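Local coordinates for PF04016 domain protein (Desulfitobacterium hafniense, PDB 3L5O) that is of unknown function, but combines enolase-like and Rossmann-like folds around a putative active site and may take part in heavy-metal chelation, at residues S47-G52 against A94-A99; V190-A195 against I215-P220. One frame throughout, in Å; residues are numbered along the deposited sequence. Where two conformers were deposited one is given.

Contact 1. Residues S47-G52 against A94-A99; sequences SVIRSG and ASIGLA
The hydroxyls of Ser-47 and Ser-95 meet across the gap between a strand and a helix, Ser-47 OG donating to Ser-95 OG at 3.0 Å in the conformer of Ser-95 given here. The same Ser-47 OG rests against the CG1 methylene of Ile-96, 3.5 Å away. In that conformer Ser-95 OG stands between backbone N and carbonyl carbon (chi1 80°), with Asn-60 OD1 its strongest polar partner and Val-92 O a second acceptor competing for its one proton. Asn-60 ND2 adds a weak bond to Ser-47 OG. An alanine in place of Ser-47 would probably leave Ser-95 OG without this donor and open a small gap beside Ile-96 CG1.

Beyond the serines, hydrocarbon packs on hydrocarbon and on backbone carbonyls. Ile-49 CD1 reaches to 3.6 Å from Ile-96 O, and the two isoleucine side chains cross at about a right angle, with Ile-49 CD1 and Ile-96 CG2 4.1 Å apart. Ala-99 CB touches both Ser-47 O and, at 3.8 Å, Ile-49 CG1; its single methyl suits a place where the axes of these short segments come within 7.1 Å.

Strand 46-51 is the middle of a three-stranded antiparallel sheet between 39-42 and 54-59, probably in the enolase-like part. The axes of 47-51 and 94-99 run 34° apart, while Val-48, pointing away from the helix, packs on Phe-248 and Val-251 of helix 244-251.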
ATOM      1  N   SER A  47      -6.835  -8.587  -3.206  1.00 48.90           N
ATOM      2  CA  SER A  47      -7.392  -8.480  -4.544  1.00 48.73           C
ATOM      3  C   SER A  47      -6.225  -8.216  -5.497  1.00 47.80           C
ATOM      4  O   SER A  47      -5.244  -7.590  -5.113  1.00 48.73           O
ATOM      5  CB  SER A  47      -8.393  -7.328  -4.607  1.00 48.49           C
ATOM      6  OG  SER A  47      -9.604  -7.666  -3.937  1.00 52.14           O
ATOM      7  N   VAL A  48      -6.324  -8.721  -6.727  1.00 46.49           N
ATOM      8  CA  VAL A  48      -5.250  -8.595  -7.715  1.00 43.76           C
ATOM      9  C   VAL A  48      -5.826  -8.299  -9.122  1.00 43.59           C
ATOM     10  O   VAL A  48      -6.814  -8.896  -9.556  1.00 40.46           O
ATOM     11  CB  VAL A  48      -4.286  -9.821  -7.676  1.00 44.36           C
ATOM     12  CG1 VAL A  48      -4.984 -11.091  -8.094  1.00 47.42           C
ATOM     13  CG2 VAL A  48      -3.048  -9.579  -8.532  1.00 44.83           C
ATOM     14  N   ILE A  49      -5.208  -7.338  -9.804  1.00 42.64           N
ATOM     15  CA  ILE A  49      -5.561  -6.969 -11.164  1.00 41.95           C
ATOM     16  C   ILE A  49      -4.326  -6.985 -12.055  1.00 41.33           C
ATOM     17  O   ILE A  49      -3.279  -6.536 -11.658  1.00 41.40           O
ATOM     18  CB  ILE A  49      -6.223  -5.563 -11.164  1.00 42.35           C
ATOM     19  CG1 ILE A  49      -7.569  -5.646 -10.442  1.00 42.96           C
ATOM     20  CG2 ILE A  49      -6.364  -5.009 -12.562  1.00 45.21           C
ATOM     21  CD1 ILE A  49      -8.460  -4.449 -10.612  1.00 38.72           C
ATOM     22  N   ARG A  50      -4.484  -7.528 -13.260  1.00 42.47           N
ATOM     23  CA  ARG A  50      -3.541  -7.380 -14.366  1.00 41.99           C
ATOM     24  C   ARG A  50      -4.087  -6.420 -15.398  1.00 41.97           C
ATOM     25  O   ARG A  50      -5.240  -6.534 -15.777  1.00 39.78           O
ATOM     26  CB  ARG A  50      -3.328  -8.710 -15.078  1.00 39.83           C
ATOM     27  CG  ARG A  50      -2.235  -8.637 -16.135  1.00 41.50           C
ATOM     28  CD  ARG A  50      -1.800 -10.001 -16.686  1.00 44.35           C
ATOM     29  NE  ARG A  50      -2.875 -10.698 -17.412  1.00 42.24           N
ATOM     30  CZ  ARG A  50      -3.313 -10.395 -18.619  1.00 46.99           C
ATOM     31  NH1 ARG A  50      -2.802  -9.375 -19.294  1.00 50.15           N
ATOM     32  NH2 ARG A  50      -4.293 -11.113 -19.164  1.00 42.41           N
ATOM     33  N   SER A  51      -3.250  -5.484 -15.843  1.00 42.04           N
ATOM     34  CA  SER A  51      -3.498  -4.676 -17.038  1.00 40.19           C
ATOM     35  C   SER A  51      -2.247  -4.818 -17.888  1.00 40.72           C
ATOM     36  O   SER A  51      -1.190  -4.349 -17.466  1.00 41.28           O
ATOM     37  CB  SER A  51      -3.693  -3.186 -16.695  1.00 40.49           C
ATOM     38  OG  SER A  51      -3.902  -2.398 -17.875  1.00 41.69           O
ATOM     39  N   GLY A  52      -2.378  -5.440 -19.071  1.00 36.01           N
ATOM     40  CA  GLY A  52      -1.231  -5.869 -19.857  1.00 39.84           C
ATOM     41  C   GLY A  52      -0.207  -6.719 -19.114  1.00 41.90           C
ATOM     42  O   GLY A  52      -0.526  -7.790 -18.598  1.00 40.76           O
ATOM     43  N   ALA A  94     -12.945  -1.220  -2.350  1.00 41.86           N
ATOM     44  CA  ALA A  94     -11.798  -0.305  -2.274  1.00 41.48           C
ATOM     45  C   ALA A  94     -10.490  -1.027  -2.526  1.00 39.75           C
ATOM     46  O   ALA A  94      -9.632  -0.497  -3.208  1.00 43.29           O
ATOM     47  CB  ALA A  94     -11.762   0.409  -0.948  1.00 40.52           C
ATOM     48  N   SER A  95     -10.380  -2.265  -2.062  1.00 40.24           N
ATOM     49  CA  SER A  95      -9.164  -3.059  -2.271  0.50 41.27           C
ATOM     50  C   SER A  95      -8.952  -3.339  -3.757  1.00 40.08           C
ATOM     51  O   SER A  95      -7.848  -3.286  -4.233  1.00 39.67           O
ATOM     52  CB  SER A  95      -9.174  -4.360  -1.438  0.50 41.68           C
ATOM     53  OG  SER A  95      -9.958  -5.384  -2.038  0.50 42.16           O
ATOM     54  N   ILE A  96     -10.032  -3.592  -4.487  1.00 41.64           N
ATOM     55  CA  ILE A  96     -10.013  -3.752  -5.963  1.00 39.96           C
ATOM     56  C   ILE A  96      -9.560  -2.481  -6.683  1.00 42.71           C
ATOM     57  O   ILE A  96      -8.759  -2.540  -7.617  1.00 42.56           O
ATOM     58  CB  ILE A  96     -11.422  -4.186  -6.418  1.00 40.45           C
ATOM     59  CG1 ILE A  96     -11.699  -5.599  -5.874  1.00 43.98           C
ATOM     60  CG2 ILE A  96     -11.579  -4.152  -7.913  1.00 44.10           C
ATOM     61  CD1 ILE A  96     -13.134  -6.087  -6.078  1.00 48.43           C
ATOM     62  N   GLY A  97     -10.086  -1.341  -6.245  1.00 38.30           N
ATOM     63  CA  GLY A  97      -9.657  -0.036  -6.700  1.00 39.04           C
ATOM     64  C   GLY A  97      -8.180   0.194  -6.518  1.00 40.27           C
ATOM     65  O   GLY A  97      -7.554   0.722  -7.407  1.00 39.30           O
ATOM     66  N   LEU A  98      -7.618  -0.170  -5.362  1.00 37.83           N
ATOM     67  CA  LEU A  98      -6.176  -0.040  -5.171  1.00 40.16           C
ATOM     68  C   LEU A  98      -5.383  -1.035  -6.036  1.00 40.91           C
ATOM     69  O   LEU A  98      -4.337  -0.689  -6.554  1.00 42.32           O
ATOM     70  CB  LEU A  98      -5.795  -0.185  -3.688  1.00 41.36           C
ATOM     71  CG  LEU A  98      -4.308  -0.015  -3.325  1.00 43.86           C
ATOM     72  CD1 LEU A  98      -3.728   1.331  -3.788  1.00 43.22           C
ATOM     73  CD2 LEU A  98      -4.152  -0.168  -1.819  1.00 42.53           C
ATOM     74  N   ALA A  99      -5.865  -2.262  -6.189  1.00 40.35           N
ATOM     75  CA  ALA A  99      -5.259  -3.188  -7.145  1.00 42.50           C
ATOM     76  C   ALA A  99      -5.174  -2.594  -8.584  1.00 42.65           C
ATOM     77  O   ALA A  99      -4.130  -2.670  -9.232  1.00 43.67           O
ATOM     78  CB  ALA A  99      -5.994  -4.545  -7.119  1.00 41.76           C
TER

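Contact 2. Residues V190-A195 against I215-P220; sequences VYITCA and ITLVGP
Val-190 and Ile-215 are one of four successive parallel pairs between these segments, whose strands are neighbours in the Rossmann-like sheet; the chain returns from one to the other through helices 195-199 and 202-208, a beta-alpha-beta crossover. The backbone bonds alternate regularly, and Ile-192 lies at their middle: its N donates to Thr-216 O at 2.8 Å, while its O accepts from Val-218 N.

From Ile-192 CB the side chain heads for the face it shares with Val-190, Ile-215 and Leu-217. CB lies 4.3 Å from Leu-217 CD1. CG1, anti to the carbonyl carbon (chi1 -57°), carries CD1 out alongside Ile-215, whose CG2 it meets at 3.8 Å. Leu-205 and Leu-206 of helix 202-208 also touch this side chain, so a branched hydrocarbon suits the sheet-helix interface.

On the other face Tyr-191 lies beside Thr-216, ring CD2 3.7 Å from Thr-216 CB, and Val-218 CG2 comes to the ring edge. The phenol OH bonds Ser-135 OG. A water joins Val-190 O to Thr-216 OG1 and lies above one face of the Tyr-191 ring, toward its rim.

At the strand ends, glycine suits position Gly-219 because at these backbone angles a CB would jam against Val-218 O, and it would also run into Cys-194 SG. Thr-193 OG1 accepts from Ala-195 N at 3.1 Å, a capping bond at the turn into the helix.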
ATOM      1  N   VAL A 190       7.615   8.204  10.738  1.00 43.07           N
ATOM      2  CA  VAL A 190       6.331   7.492  10.702  1.00 43.20           C
ATOM      3  C   VAL A 190       6.278   6.544   9.508  1.00 42.19           C
ATOM      4  O   VAL A 190       6.638   6.916   8.399  1.00 42.32           O
ATOM      5  CB  VAL A 190       5.157   8.492  10.631  1.00 40.16           C
ATOM      6  CG1 VAL A 190       3.843   7.766  10.512  1.00 44.08           C
ATOM      7  CG2 VAL A 190       5.165   9.397  11.852  1.00 42.04           C
ATOM      8  N   TYR A 191       5.846   5.316   9.757  1.00 41.64           N
ATOM      9  CA  TYR A 191       5.544   4.330   8.721  1.00 39.55           C
ATOM     10  C   TYR A 191       4.072   3.956   8.774  1.00 41.51           C
ATOM     11  O   TYR A 191       3.542   3.649   9.848  1.00 41.10           O
ATOM     12  CB  TYR A 191       6.372   3.049   8.944  1.00 41.48           C
ATOM     13  CG  TYR A 191       7.830   3.331   9.049  1.00 44.96           C
ATOM     14  CD1 TYR A 191       8.360   3.827  10.247  1.00 48.81           C
ATOM     15  CD2 TYR A 191       8.688   3.150   7.965  1.00 44.84           C
ATOM     16  CE1 TYR A 191       9.687   4.137  10.370  1.00 44.53           C
ATOM     17  CE2 TYR A 191      10.055   3.442   8.088  1.00 48.96           C
ATOM     18  CZ  TYR A 191      10.539   3.946   9.299  1.00 53.47           C
ATOM     19  OH  TYR A 191      11.861   4.280   9.478  1.00 54.24           O
ATOM     20  N   ILE A 192       3.418   3.919   7.621  1.00 41.19           N
ATOM     21  CA  ILE A 192       2.004   3.651   7.558  1.00 43.45           C
ATOM     22  C   ILE A 192       1.755   2.546   6.535  1.00 43.29           C
ATOM     23  O   ILE A 192       2.163   2.650   5.378  1.00 46.03           O
ATOM     24  CB  ILE A 192       1.205   4.913   7.150  1.00 41.53           C
ATOM     25  CG1 ILE A 192       1.457   6.089   8.100  1.00 47.82           C
ATOM     26  CG2 ILE A 192      -0.307   4.618   7.109  1.00 41.45           C
ATOM     27  CD1 ILE A 192       1.034   7.438   7.494  1.00 43.79           C
ATOM     28  N   THR A 193       1.050   1.515   6.965  1.00 41.29           N
ATOM     29  CA  THR A 193       0.566   0.508   6.063  1.00 43.01           C
ATOM     30  C   THR A 193      -0.281   1.045   4.891  1.00 42.91           C
ATOM     31  O   THR A 193      -1.111   1.955   5.027  1.00 40.54           O
ATOM     32  CB  THR A 193      -0.247  -0.538   6.811  1.00 43.02           C
ATOM     33  OG1 THR A 193      -0.777  -1.469   5.864  1.00 42.53           O
ATOM     34  CG2 THR A 193      -1.515   0.091   7.528  1.00 43.31           C
ATOM     35  N   CYS A 194      -0.081   0.432   3.735  1.00 44.33           N
ATOM     36  CA  CYS A 194      -0.799   0.829   2.518  1.00 43.60           C
ATOM     37  C   CYS A 194      -2.292   0.463   2.668  1.00 43.71           C
ATOM     38  O   CYS A 194      -3.120   0.969   1.919  1.00 44.76           O
ATOM     39  CB  CYS A 194      -0.175   0.142   1.304  1.00 44.43           C
ATOM     40  SG  CYS A 194      -0.249  -1.671   1.389  1.00 47.34           S
ATOM     41  N   ALA A 195      -2.637  -0.382   3.659  1.00 42.87           N
ATOM     42  CA  ALA A 195      -4.055  -0.632   4.007  1.00 42.71           C
ATOM     43  C   ALA A 195      -4.796   0.658   4.338  1.00 44.32           C
ATOM     44  O   ALA A 195      -6.015   0.691   4.263  1.00 45.42           O
ATOM     45  CB  ALA A 195      -4.192  -1.615   5.176  1.00 44.17           C
ATOM     46  N   ILE A 215       7.894  10.338   6.399  1.00 41.93           N
ATOM     47  CA  ILE A 215       6.722   9.460   6.395  1.00 42.00           C
ATOM     48  C   ILE A 215       6.837   8.499   5.205  1.00 42.08           C
ATOM     49  O   ILE A 215       7.052   8.936   4.061  1.00 42.53           O
ATOM     50  CB  ILE A 215       5.399  10.261   6.276  1.00 40.80           C
ATOM     51  CG1 ILE A 215       5.314  11.383   7.304  1.00 46.96           C
ATOM     52  CG2 ILE A 215       4.169   9.278   6.424  1.00 50.67           C
ATOM     53  CD1 ILE A 215       4.310  12.458   6.917  1.00 46.29           C
ATOM     54  N   THR A 216       6.695   7.207   5.489  1.00 42.25           N
ATOM     55  CA  THR A 216       6.822   6.123   4.516  1.00 42.14           C
ATOM     56  C   THR A 216       5.535   5.340   4.463  1.00 43.45           C
ATOM     57  O   THR A 216       4.988   5.020   5.515  1.00 44.79           O
ATOM     58  CB  THR A 216       7.950   5.172   4.963  1.00 42.36           C
ATOM     59  OG1 THR A 216       9.186   5.890   5.079  1.00 42.14           O
ATOM     60  CG2 THR A 216       8.239   4.085   3.939  1.00 44.64           C
ATOM     61  N   LEU A 217       5.037   5.066   3.254  1.00 44.05           N
ATOM     62  CA  LEU A 217       3.914   4.136   3.000  1.00 43.34           C
ATOM     63  C   LEU A 217       4.490   2.804   2.624  1.00 43.63           C
ATOM     64  O   LEU A 217       5.394   2.755   1.805  1.00 44.45           O
ATOM     65  CB  LEU A 217       3.023   4.653   1.884  1.00 47.15           C
ATOM     66  CG  LEU A 217       1.623   4.053   1.774  1.00 43.80           C
ATOM     67  CD1 LEU A 217       0.747   4.532   2.885  1.00 43.50           C
ATOM     68  CD2 LEU A 217       1.032   4.485   0.405  1.00 46.58           C
ATOM     69  N   VAL A 218       4.042   1.730   3.283  1.00 41.73           N
ATOM     70  CA  VAL A 218       4.710   0.433   3.201  1.00 41.51           C
ATOM     71  C   VAL A 218       3.727  -0.686   2.965  1.00 43.64           C
ATOM     72  O   VAL A 218       2.663  -0.745   3.587  1.00 46.42           O
ATOM     73  CB  VAL A 218       5.448   0.045   4.558  1.00 45.57           C
ATOM     74  CG1 VAL A 218       6.202  -1.283   4.419  1.00 43.35           C
ATOM     75  CG2 VAL A 218       6.374   1.112   5.005  1.00 47.18           C
ATOM     76  N   GLY A 219       4.125  -1.631   2.124  1.00 42.56           N
ATOM     77  CA  GLY A 219       3.395  -2.860   1.954  1.00 39.79           C
ATOM     78  C   GLY A 219       3.189  -3.133   0.464  1.00 43.27           C
ATOM     79  O   GLY A 219       3.447  -2.281  -0.378  1.00 42.03           O
ATOM     80  N   PRO A 220       2.734  -4.336   0.158  1.00 43.61           N
ATOM     81  CA  PRO A 220       2.534  -4.781  -1.220  1.00 46.06           C
ATOM     82  C   PRO A 220       1.559  -3.942  -2.057  1.00 43.70           C
ATOM     83  O   PRO A 220       1.713  -3.883  -3.288  1.00 47.27           O
ATOM     84  CB  PRO A 220       1.979  -6.195  -1.028  1.00 44.60           C
ATOM     85  CG  PRO A 220       2.489  -6.616   0.287  1.00 49.24           C
ATOM     86  CD  PRO A 220       2.430  -5.410   1.131  1.00 47.14           C
TER
HETATM   87  O   HOH W   1       9.672   7.155   7.700  1.00 37.15           O
HETATM   88  O   HOH W   2       0.988  -3.295   4.766  1.00 48.70           O

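Contact 1 joins sheet to helix in the N-terminal part of the chain, and contact 2 pairs two strands of the Rossmann-like sheet; they follow one another in sequence and their centres lie about 18 Å apart. They nevertheless touch, Leu-98 CD2 of contact 1 packing 4.0 Å from Cys-194 O of contact 2, so helix 91-105 meets the turn beyond strand 189-193. Imidazole, most likely picked up from the crystallisation solution, is bound about 3 Å from the Thr-193 side chain, and an imidazole also lies about 6 Å from that of Ser-95. A small molecule of this kind can occupy a genuine pocket, which is consistent with an active site formed where the two folds combine.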